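Local coordinates for protein transcriptional regulator AcuR (Rhodobacter sphaeroides 2.4.1, PDB 3BRU) that represses transcription of its own operon as a TetR-family DNA-binding protein, probably by binding two operator sequences in the promoter, at residues G191-A196 and D203-F208; R109-M114 and A184-W189; G123-C128 and L198-D203. All blocks are in the same frame, centred on the assembly; numbering follows the deposited sequence.

Interaction 1: residues G191-A196 and D203-F208; sequences GAILRA and DPLHSF
Ala192 and Leu205 bring their backbones together, CA to CA 5.2 Å, where segment 191-196, in the later turns of helix 178-199, and segment 203-208, which opens helix 203-212, run nearly antiparallel at 153° with axes 8.0 Å apart. This is a helical hairpin, the last two helices of the all-helical TetR-type C-terminal domain folded back on each other. Small residues make the close approach possible. The methyl CB of Ala192 points into the other helix and lies 3.7 Å from CB of Phe208, with the carbonyl oxygen of Pro204 near it as well. One turn on, Ala196 sets its methyl beside the branch point of Leu205. CD2 of Leu205 lies against the carbonyl of Ala192 and reaches the flank of Ile193, 4.2 Å from its CG1; with CG anti to the carbonyl carbon (chi1 -57°), the side chain can swing this branch inward although its CB does not aim at the partner helix. The Pro204 ring presents its CB-CG edge to helix 178-199, CG 3.7 Å from the backbone N of Ala196. Arg195 contributes the base of its side chain to the packing, while its bent chain carries the guanidinium off to a salt bridge with Glu199 and a hydrogen bond to Gln156 of the second subunit. The hairpin therefore borders the dimer interface. Between the two segments the contact is wholly van der Waals, and one of its closest pairs is CB of Arg195 against CB of Pro204, at 3.6 Å.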
loop_
_atom_site.group_PDB
_atom_site.type_symbol
_atom_site.label_atom_id
_atom_site.label_comp_id
_atom_site.label_asym_id
_atom_site.label_seq_id
_atom_site.Cartn_x
_atom_site.Cartn_y
_atom_site.Cartn_z
ATOM N N GLY A 191 -1.219 -3.109 -3.281
ATOM C CA GLY A 191 -0.721 -3.781 -2.087
ATOM C C GLY A 191 0.269 -4.866 -2.436
ATOM O O GLY A 191 1.198 -5.146 -1.659
ATOM N N ALA A 192 0.056 -5.516 -3.593
ATOM C CA ALA A 192 1.025 -6.479 -4.153
ATOM C C ALA A 192 2.357 -5.777 -4.530
ATOM O O ALA A 192 3.434 -6.275 -4.224
ATOM C CB ALA A 192 0.424 -7.221 -5.341
ATOM N N ILE A 193 2.269 -4.611 -5.172
ATOM C CA ILE A 193 3.451 -3.804 -5.462
ATOM C C ILE A 193 4.192 -3.371 -4.199
ATOM O O ILE A 193 5.419 -3.487 -4.136
ATOM C CB ILE A 193 3.143 -2.612 -6.355
ATOM C CG1 ILE A 193 2.930 -3.084 -7.788
ATOM C CG2 ILE A 193 4.324 -1.613 -6.362
ATOM C CD1 ILE A 193 2.023 -2.147 -8.535
ATOM N N LEU A 194 3.457 -2.886 -3.201
ATOM C CA LEU A 194 4.031 -2.588 -1.914
ATOM C C LEU A 194 4.911 -3.728 -1.429
ATOM O O LEU A 194 6.084 -3.503 -1.046
ATOM C CB LEU A 194 2.920 -2.297 -0.901
ATOM C CG LEU A 194 3.287 -1.817 0.501
ATOM C CD1 LEU A 194 2.059 -1.035 1.176
ATOM C CD2 LEU A 194 3.858 -2.924 1.443
ATOM N N ARG A 195 4.337 -4.940 -1.466
ATOM C CA ARG A 195 4.950 -6.163 -0.958
ATOM C C ARG A 195 6.111 -6.675 -1.808
ATOM O O ARG A 195 7.078 -7.213 -1.261
ATOM C CB ARG A 195 3.887 -7.252 -0.762
ATOM C CG ARG A 195 3.000 -7.063 0.499
ATOM C CD ARG A 195 3.748 -7.313 1.806
ATOM N NE ARG A 195 4.101 -8.719 1.969
ATOM C CZ ARG A 195 3.299 -9.655 2.466
ATOM N NH1 ARG A 195 2.060 -9.346 2.871
ATOM N NH2 ARG A 195 3.739 -10.913 2.535
ATOM N N ALA A 196 6.011 -6.502 -3.126
ATOM C CA ALA A 196 7.114 -6.829 -4.047
ATOM C C ALA A 196 8.327 -5.919 -3.821
ATOM O O ALA A 196 9.450 -6.375 -3.827
ATOM C CB ALA A 196 6.660 -6.799 -5.523
ATOM N N ASP A 203 7.173 -12.494 -6.080
ATOM C CA ASP A 203 6.254 -13.453 -5.464
ATOM C C ASP A 203 4.891 -12.897 -5.042
ATOM O O ASP A 203 3.891 -13.556 -5.298
ATOM C CB ASP A 203 6.919 -14.148 -4.276
ATOM C CG ASP A 203 8.290 -14.725 -4.638
ATOM O OD1 ASP A 203 9.013 -14.094 -5.458
ATOM O OD2 ASP A 203 8.646 -15.809 -4.089
ATOM N N PRO A 204 4.853 -11.718 -4.360
ATOM C CA PRO A 204 3.546 -11.147 -3.982
ATOM C C PRO A 204 2.675 -10.765 -5.176
ATOM O O PRO A 204 1.446 -10.765 -5.048
ATOM C CB PRO A 204 3.921 -9.904 -3.169
ATOM C CG PRO A 204 5.337 -10.137 -2.738
ATOM C CD PRO A 204 5.964 -10.871 -3.867
ATOM N N LEU A 205 3.305 -10.445 -6.312
ATOM C CA LEU A 205 2.594 -10.184 -7.524
ATOM C C LEU A 205 1.896 -11.440 -8.000
ATOM O O LEU A 205 0.717 -11.371 -8.365
ATOM C CB LEU A 205 3.543 -9.666 -8.621
ATOM C CG LEU A 205 4.348 -8.407 -8.293
ATOM C CD1 LEU A 205 5.214 -8.017 -9.505
ATOM C CD2 LEU A 205 3.415 -7.264 -7.863
ATOM N N HIS A 206 2.605 -12.577 -7.995
ATOM C CA HIS A 206 2.062 -13.815 -8.527
ATOM C C HIS A 206 0.968 -14.318 -7.596
ATOM O O HIS A 206 -0.078 -14.831 -8.021
ATOM C CB HIS A 206 3.143 -14.895 -8.657
ATOM C CG HIS A 206 4.324 -14.499 -9.497
ATOM N ND1 HIS A 206 5.566 -15.091 -9.354
ATOM C CD2 HIS A 206 4.455 -13.590 -10.492
ATOM C CE1 HIS A 206 6.403 -14.573 -10.237
ATOM N NE2 HIS A 206 5.760 -13.644 -10.920
ATOM N N SER A 207 1.228 -14.164 -6.313
ATOM C CA SER A 207 0.310 -14.574 -5.268
ATOM C C SER A 207 -1.007 -13.813 -5.368
ATOM O O SER A 207 -2.080 -14.417 -5.339
ATOM C CB SER A 207 0.937 -14.339 -3.907
ATOM O OG SER A 207 0.145 -15.005 -2.967
ATOM N N PHE A 208 -0.921 -12.496 -5.505
ATOM C CA PHE A 208 -2.116 -11.688 -5.723
ATOM C C PHE A 208 -2.937 -12.087 -6.988
ATOM O O PHE A 208 -4.148 -12.257 -6.910
ATOM C CB PHE A 208 -1.813 -10.177 -5.730
ATOM C CG PHE A 208 -2.937 -9.366 -6.326
ATOM C CD1 PHE A 208 -4.142 -9.206 -5.626
ATOM C CD2 PHE A 208 -2.829 -8.851 -7.619
ATOM C CE1 PHE A 208 -5.206 -8.518 -6.180
ATOM C CE2 PHE A 208 -3.907 -8.151 -8.194
ATOM C CZ PHE A 208 -5.098 -7.974 -7.457
#

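Interaction 2: residues R109-M114 and A184-W189; sequences RLFTRM and AFWIGW
Phe111 and Thr112 reach three large aromatic residues across axes 13.7 Å apart, a wide spacing for helices that run almost parallel, at 17°. Long side chains bridge the gap. CZ of Phe111 comes to 3.6 Å from CH2 of Trp186, its ring inclined to the indole, and equally to 3.6 Å from NE1 of Trp189, while CE2 lies over a face of Trp189. Thr112 rests on that same face: its methyl CG2 makes a CH-pi contact 4.0 Å from the centroid of the six-membered ring, only 18° off the normal. CG2 also meets the edge of Phe185, 3.7 Å from CZ. Placing CG2 here puts OG1 between backbone N and carbonyl carbon (chi1 63°), where it is bonded to the carbonyl oxygen of Arg109. Trp186 NE1 is satisfied by Thr159. An alanine in place of Trp189 removes the indole face under Phe111 CE2 and the Thr112 methyl, and would probably leave a gap between the helices and the Phe111 ring less firmly held. Leu205 and Phe208 of helix 203-212 also touch Trp189, and Leu92 and Leu93 of helix 74-97 touch Phe111. The arrangement is an aromatic cluster in the core of a TetR-type C-terminal helical domain.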
loop_
_atom_site.group_PDB
_atom_site.type_symbol
_atom_site.label_atom_id
_atom_site.label_comp_id
_atom_site.label_asym_id
_atom_site.label_seq_id
_atom_site.Cartn_x
_atom_site.Cartn_y
_atom_site.Cartn_z
ATOM N N ARG A 109 -3.927 -9.892 -17.872
ATOM C CA ARG A 109 -2.740 -10.702 -17.567
ATOM C C ARG A 109 -1.494 -10.153 -18.252
ATOM O O ARG A 109 -0.427 -10.177 -17.659
ATOM C CB ARG A 109 -2.958 -12.160 -17.959
ATOM C CG ARG A 109 -3.999 -12.849 -17.065
ATOM C CD ARG A 109 -4.152 -14.363 -17.369
ATOM N NE ARG A 109 -5.404 -14.676 -18.086
ATOM C CZ ARG A 109 -5.509 -14.989 -19.387
ATOM N NH1 ARG A 109 -6.707 -15.256 -19.913
ATOM N NH2 ARG A 109 -4.429 -15.034 -20.183
ATOM N N LEU A 110 -1.638 -9.630 -19.478
ATOM C CA LEU A 110 -0.529 -8.948 -20.155
ATOM C C LEU A 110 -0.026 -7.718 -19.380
ATOM O O LEU A 110 1.162 -7.570 -19.185
ATOM C CB LEU A 110 -0.876 -8.592 -21.608
ATOM C CG LEU A 110 0.222 -7.836 -22.376
ATOM C CD1 LEU A 110 1.513 -8.688 -22.628
ATOM C CD2 LEU A 110 -0.320 -7.348 -23.672
ATOM N N PHE A 111 -0.939 -6.862 -18.926
ATOM C CA PHE A 111 -0.585 -5.700 -18.123
ATOM C C PHE A 111 0.237 -6.048 -16.883
ATOM O O PHE A 111 1.272 -5.420 -16.619
ATOM C CB PHE A 111 -1.814 -4.875 -17.719
ATOM C CG PHE A 111 -1.557 -4.011 -16.508
ATOM C CD1 PHE A 111 -0.811 -2.849 -16.620
ATOM C CD2 PHE A 111 -2.008 -4.399 -15.248
ATOM C CE1 PHE A 111 -0.531 -2.083 -15.506
ATOM C CE2 PHE A 111 -1.741 -3.646 -14.132
ATOM C CZ PHE A 111 -1.005 -2.489 -14.249
ATOM N N THR A 112 -0.215 -7.031 -16.124
ATOM C CA THR A 112 0.494 -7.457 -14.898
ATOM C C THR A 112 1.850 -8.118 -15.161
ATOM O O THR A 112 2.775 -8.006 -14.361
ATOM C CB THR A 112 -0.365 -8.368 -13.974
ATOM O OG1 THR A 112 -0.676 -9.583 -14.652
ATOM C CG2 THR A 112 -1.632 -7.670 -13.561
ATOM N N ARG A 113 1.948 -8.777 -16.300
ATOM C CA ARG A 113 3.178 -9.361 -16.783
ATOM C C ARG A 113 4.220 -8.282 -17.145
ATOM O O ARG A 113 5.369 -8.348 -16.705
ATOM C CB ARG A 113 2.829 -10.267 -17.956
ATOM C CG ARG A 113 3.960 -11.108 -18.497
ATOM C CD ARG A 113 3.398 -12.392 -19.126
ATOM N NE ARG A 113 4.412 -13.376 -19.531
ATOM C CZ ARG A 113 5.681 -13.459 -19.092
ATOM N NH1 ARG A 113 6.483 -14.409 -19.593
ATOM N NH2 ARG A 113 6.171 -12.609 -18.181
HETATM N N MSE A 114 3.787 -7.300 -17.929
HETATM C CA MSE A 114 4.528 -6.086 -18.284
HETATM C C MSE A 114 4.977 -5.222 -17.120
HETATM O O MSE A 114 6.124 -4.769 -17.091
HETATM C CB MSE A 114 3.687 -5.210 -19.209
HETATM C CG MSE A 114 3.477 -5.821 -20.573
HETATM SE SE MSE A 114 2.686 -4.629 -21.908
HETATM C CE MSE A 114 1.296 -3.792 -20.837
ATOM N N ALA A 184 -11.608 -3.535 -6.539
ATOM C CA ALA A 184 -10.866 -4.550 -5.800
ATOM C C ALA A 184 -9.533 -4.897 -6.478
ATOM O O ALA A 184 -8.543 -5.009 -5.772
ATOM C CB ALA A 184 -11.691 -5.788 -5.557
ATOM N N PHE A 185 -9.488 -5.020 -7.824
ATOM C CA PHE A 185 -8.203 -5.181 -8.538
ATOM C C PHE A 185 -7.151 -4.108 -8.173
ATOM O O PHE A 185 -6.022 -4.456 -7.835
ATOM C CB PHE A 185 -8.340 -5.238 -10.080
ATOM C CG PHE A 185 -7.009 -5.445 -10.789
ATOM C CD1 PHE A 185 -6.504 -6.725 -10.981
ATOM C CD2 PHE A 185 -6.223 -4.367 -11.177
ATOM C CE1 PHE A 185 -5.250 -6.927 -11.597
ATOM C CE2 PHE A 185 -4.964 -4.558 -11.776
ATOM C CZ PHE A 185 -4.483 -5.848 -11.992
ATOM N N TRP A 186 -7.512 -2.828 -8.253
ATOM C CA TRP A 186 -6.546 -1.751 -7.984
ATOM C C TRP A 186 -6.136 -1.614 -6.511
ATOM O O TRP A 186 -4.954 -1.295 -6.214
ATOM C CB TRP A 186 -6.975 -0.410 -8.636
ATOM C CG TRP A 186 -6.723 -0.498 -10.129
ATOM C CD1 TRP A 186 -7.636 -0.790 -11.094
ATOM C CD2 TRP A 186 -5.447 -0.407 -10.789
ATOM N NE1 TRP A 186 -7.011 -0.877 -12.333
ATOM C CE2 TRP A 186 -5.670 -0.647 -12.167
ATOM C CE3 TRP A 186 -4.132 -0.142 -10.345
ATOM C CZ2 TRP A 186 -4.636 -0.597 -13.118
ATOM C CZ3 TRP A 186 -3.100 -0.119 -11.286
ATOM C CH2 TRP A 186 -3.364 -0.340 -12.655
ATOM N N ILE A 187 -7.079 -1.878 -5.595
ATOM C CA ILE A 187 -6.755 -2.003 -4.157
ATOM C C ILE A 187 -5.682 -3.109 -3.969
ATOM O O ILE A 187 -4.648 -2.892 -3.349
ATOM C CB ILE A 187 -8.003 -2.371 -3.274
ATOM C CG1 ILE A 187 -9.017 -1.220 -3.152
ATOM C CG2 ILE A 187 -7.557 -2.939 -1.903
ATOM C CD1 ILE A 187 -10.358 -1.634 -2.511
ATOM N N GLY A 188 -5.933 -4.286 -4.520
ATOM C CA GLY A 188 -5.044 -5.421 -4.307
ATOM C C GLY A 188 -3.712 -5.315 -5.009
ATOM O O GLY A 188 -2.665 -5.676 -4.435
ATOM N N TRP A 189 -3.741 -4.803 -6.240
ATOM C CA TRP A 189 -2.505 -4.620 -7.039
ATOM C C TRP A 189 -1.509 -3.620 -6.460
ATOM O O TRP A 189 -0.334 -3.824 -6.501
ATOM C CB TRP A 189 -2.880 -4.246 -8.463
ATOM C CG TRP A 189 -1.751 -4.066 -9.378
ATOM C CD1 TRP A 189 -1.357 -2.902 -9.949
ATOM C CD2 TRP A 189 -0.855 -5.075 -9.845
ATOM N NE1 TRP A 189 -0.267 -3.116 -10.769
ATOM C CE2 TRP A 189 0.066 -4.445 -10.714
ATOM C CE3 TRP A 189 -0.716 -6.450 -9.591
ATOM C CZ2 TRP A 189 1.103 -5.151 -11.360
ATOM C CZ3 TRP A 189 0.316 -7.154 -10.233
ATOM C CH2 TRP A 189 1.211 -6.496 -11.105
#

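Interaction 3: residues G123-C128 and L198-D203; sequences GFRRGC and LELRPD
The Phe124 ring packs tightly on the backbone of Arg201 and Pro202, whereas the side chains of Leu200 and Arg125 meet on a more open side. The carbonyl carbon of Arg201 lies over the centre of one ring face, 4.0 Å above the plane. The Pro202 side chain runs at about a right angle to that of Phe124 and brings CB to 3.6 Å from CZ. CG of Phe124 stands anti to the carbonyl carbon (chi1 -59°), directing the ring along this turn, and Met119 of helix 104-120 touches it too. On the outer side, CD2 of Leu200 lies 3.6 Å from the carbonyl oxygen of Phe124, near that of Gly123, and 4.0 Å from CG of Arg125. Helices end at both segments: Gly123, with positive phi, is the C-prime residue of a Schellman motif, and Leu200 also turns to positive phi. The CB of Arg201 points away from segment 123-128, and its guanidinium grips Glu199 OE1 side-on through NE and NH2, the latter 2.9 Å from OE1, with Asp203 OD2 a longer, charge-only neighbour. Apolar packing thus joins the segments, while this salt-bridge network, extended from Glu199 OE2 to Arg195, is likely to steady the turn.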
loop_
_atom_site.group_PDB
_atom_site.type_symbol
_atom_site.label_atom_id
_atom_site.label_comp_id
_atom_site.label_asym_id
_atom_site.label_seq_id
_atom_site.Cartn_x
_atom_site.Cartn_y
_atom_site.Cartn_z
ATOM N N GLY A 123 15.572 -4.283 -10.069
ATOM C CA GLY A 123 15.538 -5.191 -8.921
ATOM C C GLY A 123 14.356 -5.100 -7.951
ATOM O O GLY A 123 14.529 -5.415 -6.778
ATOM N N PHE A 124 13.170 -4.678 -8.418
ATOM C CA PHE A 124 11.992 -4.457 -7.533
ATOM C C PHE A 124 12.175 -3.361 -6.492
ATOM O O PHE A 124 11.454 -3.337 -5.512
ATOM C CB PHE A 124 11.484 -5.762 -6.896
ATOM C CG PHE A 124 11.088 -6.781 -7.922
ATOM C CD1 PHE A 124 9.800 -6.788 -8.449
ATOM C CD2 PHE A 124 12.025 -7.673 -8.428
ATOM C CE1 PHE A 124 9.449 -7.677 -9.458
ATOM C CE2 PHE A 124 11.683 -8.570 -9.432
ATOM C CZ PHE A 124 10.378 -8.560 -9.942
ATOM N N ARG A 125 13.116 -2.447 -6.721
ATOM C CA ARG A 125 13.369 -1.320 -5.830
ATOM C C ARG A 125 12.423 -0.136 -6.116
ATOM O O ARG A 125 12.303 0.775 -5.307
ATOM C CB ARG A 125 14.829 -0.875 -5.963
ATOM C CG ARG A 125 15.831 -1.849 -5.333
ATOM C CD ARG A 125 17.277 -1.343 -5.459
ATOM N NE ARG A 125 17.638 -1.136 -6.879
ATOM C CZ ARG A 125 18.320 -1.983 -7.667
ATOM N NH1 ARG A 125 18.793 -3.154 -7.218
ATOM N NH2 ARG A 125 18.530 -1.641 -8.935
ATOM N N ARG A 126 11.744 -0.165 -7.263
ATOM C CA ARG A 126 10.872 0.922 -7.656
ATOM C C ARG A 126 9.440 0.464 -7.815
ATOM O O ARG A 126 9.130 -0.499 -8.552
ATOM C CB ARG A 126 11.347 1.549 -8.960
ATOM C CG ARG A 126 12.671 2.292 -8.861
ATOM C CD ARG A 126 12.993 2.969 -10.205
ATOM N NE ARG A 126 14.381 3.408 -10.181
ATOM C CZ ARG A 126 15.081 3.708 -11.268
ATOM N NH1 ARG A 126 14.511 3.626 -12.467
ATOM N NH2 ARG A 126 16.351 4.082 -11.156
ATOM N N GLY A 127 8.554 1.174 -7.132
ATOM C CA GLY A 127 7.154 0.819 -7.131
ATOM C C GLY A 127 6.308 1.799 -7.899
ATOM O O GLY A 127 6.768 2.459 -8.847
ATOM N N CYS A 128 5.051 1.890 -7.474
ATOM C CA CYS A 128 4.112 2.790 -8.077
ATOM C C CYS A 128 4.249 4.153 -7.388
ATOM O O CYS A 128 4.234 4.238 -6.163
ATOM C CB CYS A 128 2.698 2.234 -7.941
ATOM S SG CYS A 128 1.519 3.293 -8.766
ATOM N N LEU A 198 8.996 -4.201 -0.847
ATOM C CA LEU A 198 9.472 -4.680 0.440
ATOM C C LEU A 198 10.293 -6.004 0.386
ATOM O O LEU A 198 11.346 -6.109 1.008
ATOM C CB LEU A 198 8.290 -4.825 1.419
ATOM C CG LEU A 198 8.623 -5.456 2.761
ATOM C CD1 LEU A 198 9.554 -4.571 3.542
ATOM C CD2 LEU A 198 7.398 -5.709 3.583
ATOM N N GLU A 199 9.794 -7.022 -0.307
ATOM C CA GLU A 199 10.480 -8.317 -0.350
ATOM C C GLU A 199 11.574 -8.413 -1.418
ATOM O O GLU A 199 12.371 -9.356 -1.403
ATOM C CB GLU A 199 9.466 -9.463 -0.506
ATOM C CG GLU A 199 8.627 -9.629 0.765
ATOM C CD GLU A 199 7.444 -10.580 0.634
ATOM O OE1 GLU A 199 7.618 -11.692 0.049
ATOM O OE2 GLU A 199 6.333 -10.191 1.128
ATOM N N LEU A 200 11.609 -7.426 -2.317
ATOM C CA LEU A 200 12.537 -7.381 -3.457
ATOM C C LEU A 200 12.437 -8.617 -4.333
ATOM O O LEU A 200 13.461 -9.205 -4.653
ATOM C CB LEU A 200 13.991 -7.143 -2.995
ATOM C CG LEU A 200 14.170 -5.832 -2.234
ATOM C CD1 LEU A 200 15.561 -5.721 -1.617
ATOM C CD2 LEU A 200 13.866 -4.639 -3.166
ATOM N N ARG A 201 11.206 -9.009 -4.673
ATOM C CA ARG A 201 10.938 -10.182 -5.502
ATOM C C ARG A 201 9.497 -10.160 -6.060
ATOM O O ARG A 201 8.622 -9.479 -5.510
ATOM C CB ARG A 201 11.159 -11.459 -4.694
ATOM C CG ARG A 201 10.158 -11.653 -3.561
ATOM C CD ARG A 201 10.615 -12.754 -2.646
ATOM N NE ARG A 201 9.589 -13.074 -1.666
ATOM C CZ ARG A 201 9.535 -14.209 -0.975
ATOM N NH1 ARG A 201 10.461 -15.152 -1.160
ATOM N NH2 ARG A 201 8.544 -14.400 -0.109
ATOM N N PRO A 202 9.232 -10.911 -7.152
ATOM C CA PRO A 202 7.879 -10.819 -7.737
ATOM C C PRO A 202 6.805 -11.688 -7.070
ATOM O O PRO A 202 5.645 -11.588 -7.426
ATOM C CB PRO A 202 8.111 -11.248 -9.185
ATOM C CG PRO A 202 9.201 -12.263 -9.092
ATOM C CD PRO A 202 10.096 -11.826 -7.927
ATOM N N ASP A 203 7.173 -12.494 -6.080
ATOM C CA ASP A 203 6.254 -13.453 -5.464
ATOM C C ASP A 203 4.891 -12.897 -5.042
ATOM O O ASP A 203 3.891 -13.556 -5.298
ATOM C CB ASP A 203 6.919 -14.148 -4.276
ATOM C CG ASP A 203 8.290 -14.725 -4.638
ATOM O OD1 ASP A 203 9.013 -14.094 -5.458
ATOM O OD2 ASP A 203 8.646 -15.809 -4.089
#

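All three interactions lie in the TetR-type C-terminal domain and follow helix 178-199 from its middle to just past its end. Interaction 2 joins its middle to helix 104-120; interaction 1 pairs its later turns with helix 203-212; interaction 3 sets the turn just past its end against the loop 123-128. Centres of interactions 1 and 2 are about 10 Å apart, and Phe208 packs on Gly188 to link them. Interactions 1 and 3, about 8 Å apart, share Asp203 and alternate along the chain, whereas interaction 2 closes before interaction 1 opens. Interactions 2 and 3 do not touch. Since each also reaches the second subunit, helix 178-199 connects the domain core with the dimer interface.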